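Local coordinates for zinc phosphodiesterase ELAC protein 1 (Homo sapiens, PDB 3ZWF), which cuts extra 3' nucleotides from tRNA precursors with two bound zinc ions and, in tRNA repair, removes the 2',3'-cyclic phosphate left on cleaved tRNAs, at residues 67-70 and 71-75. Numbering follows the deposited sequence.
Sequences FGLP and GLLCT
Leu72 N donates to Gly68 O at 3.0 Å, the first of three i-to-i+4 bonds across this turn of helix 69-79, a series that Thr75 N to Gly71 O carries on. The next, from Leu73 N to Leu69 O, is the straightest, with an N-H...O angle of 169°. Cys74 N reaches Pro70 O at 3.0 Å. One step earlier the pattern opens to admit a water: it donates to Phe67 O at 2.9 Å and accepts from Gly71 N at 2.8 Å, bridging the pair in place of a direct bond. Pro70, which has no N-H to give, sits in the first turn, where that lack costs the helix no bond.

Among the side chains, Leu69 and Leu73 lie on one flank. CD1 of Leu69 meets CG of Leu73 at 4.2 Å, and the two chains run at a slant to each other. Leu73 carries CG beside its own backbone N (chi1 -63°), which also lays CG against Leu69 O at 3.4 Å. CD1 of Leu69 touches CD2 of Leu72 more loosely, at 4.5 Å.

Outward, Leu69 and Pro70 pack on helix 97-107, Leu72 on helix 39-45, while Phe67 of the second subunit touches Pro70 and Cys74. The turn belongs to the helix that follows the metallo-beta-lactamase fold's HxHxDH zinc motif, whose His60, His62, Asp64 and His65 are metal ligands. Main-chain bonds and one water thus hold the turn together, while Leu69 and Leu72 join it to neighbouring helices, Leu73 to the loop residues Leu112 and Phe114, and Pro70 and Cys74 face the second subunit.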
loop_
_atom_site.group_PDB
_atom_site.type_symbol
_atom_site.label_atom_id
_atom_site.label_comp_id
_atom_site.label_asym_id
_atom_site.label_seq_id
_atom_site.Cartn_x
_atom_site.Cartn_y
_atom_site.Cartn_z
ATOM N N PHE A 67 2.693 -0.424 -5.279
ATOM C CA PHE A 67 2.767 -0.236 -3.825
ATOM C C PHE A 67 1.873 -1.220 -3.070
ATOM O O PHE A 67 2.084 -1.420 -1.861
ATOM C CB PHE A 67 2.414 1.197 -3.391
ATOM C CG PHE A 67 3.494 2.214 -3.572
ATOM C CD1 PHE A 67 4.791 1.891 -3.931
ATOM C CD2 PHE A 67 3.171 3.545 -3.423
ATOM C CE1 PHE A 67 5.735 2.893 -4.096
ATOM C CE2 PHE A 67 4.130 4.546 -3.590
ATOM C CZ PHE A 67 5.390 4.211 -3.941
ATOM N N GLY A 68 0.864 -1.781 -3.723
ATOM C CA GLY A 68 0.024 -2.829 -3.135
ATOM C C GLY A 68 0.619 -4.228 -3.059
ATOM O O GLY A 68 0.027 -5.145 -2.469
ATOM N N LEU A 69 1.765 -4.414 -3.696
ATOM C CA LEU A 69 2.372 -5.752 -3.826
ATOM C C LEU A 69 2.830 -6.414 -2.517
ATOM O O LEU A 69 2.515 -7.565 -2.260
ATOM C CB LEU A 69 3.457 -5.753 -4.939
ATOM C CG LEU A 69 3.971 -7.137 -5.325
ATOM C CD1 LEU A 69 2.832 -8.073 -5.737
ATOM C CD2 LEU A 69 4.901 -6.905 -6.545
ATOM N N PRO A 70 3.525 -5.678 -1.638
ATOM C CA PRO A 70 3.943 -6.323 -0.380
ATOM C C PRO A 70 2.766 -6.801 0.446
ATOM O O PRO A 70 2.777 -7.930 0.971
ATOM C CB PRO A 70 4.705 -5.198 0.336
ATOM C CG PRO A 70 5.254 -4.381 -0.747
ATOM C CD PRO A 70 4.172 -4.365 -1.808
ATOM N N GLY A 71 1.754 -5.938 0.556
ATOM C CA GLY A 71 0.534 -6.273 1.271
ATOM C C GLY A 71 -0.162 -7.470 0.698
ATOM O O GLY A 71 -0.584 -8.355 1.430
ATOM N N LEU A 72 -0.291 -7.489 -0.625
ATOM C CA LEU A 72 -0.909 -8.614 -1.315
ATOM C C LEU A 72 -0.199 -9.940 -0.999
ATOM O O LEU A 72 -0.850 -10.934 -0.701
ATOM C CB LEU A 72 -0.980 -8.369 -2.799
ATOM C CG LEU A 72 -1.604 -9.496 -3.627
ATOM C CD1 LEU A 72 -3.069 -9.767 -3.246
ATOM C CD2 LEU A 72 -1.469 -9.172 -5.119
ATOM N N LEU A 73 1.127 -9.966 -1.112
ATOM C CA LEU A 73 1.892 -11.206 -0.855
ATOM C C LEU A 73 1.692 -11.657 0.586
ATOM O O LEU A 73 1.459 -12.831 0.855
ATOM C CB LEU A 73 3.388 -11.013 -1.138
ATOM C CG LEU A 73 3.727 -10.691 -2.614
ATOM C CD1 LEU A 73 5.200 -10.387 -2.812
ATOM C CD2 LEU A 73 3.215 -11.783 -3.597
ATOM N N CYS A 74 1.755 -10.707 1.511
ATOM C CA CYS A 74 1.583 -11.017 2.940
ATOM C C CYS A 74 0.234 -11.672 3.207
ATOM O O CYS A 74 0.128 -12.668 3.916
ATOM C CB CYS A 74 1.720 -9.759 3.810
ATOM S SG CYS A 74 3.340 -9.178 3.957
ATOM N N THR A 75 -0.799 -11.094 2.628
ATOM C CA THR A 75 -2.164 -11.544 2.868
ATOM C C THR A 75 -2.407 -12.912 2.199
ATOM O O THR A 75 -3.003 -13.804 2.805
ATOM C CB THR A 75 -3.172 -10.408 2.503
ATOM O OG1 THR A 75 -2.902 -9.280 3.359
ATOM C CG2 THR A 75 -4.602 -10.852 2.681
HETATM O O HOH W 1 1.287 -3.234 0.276
#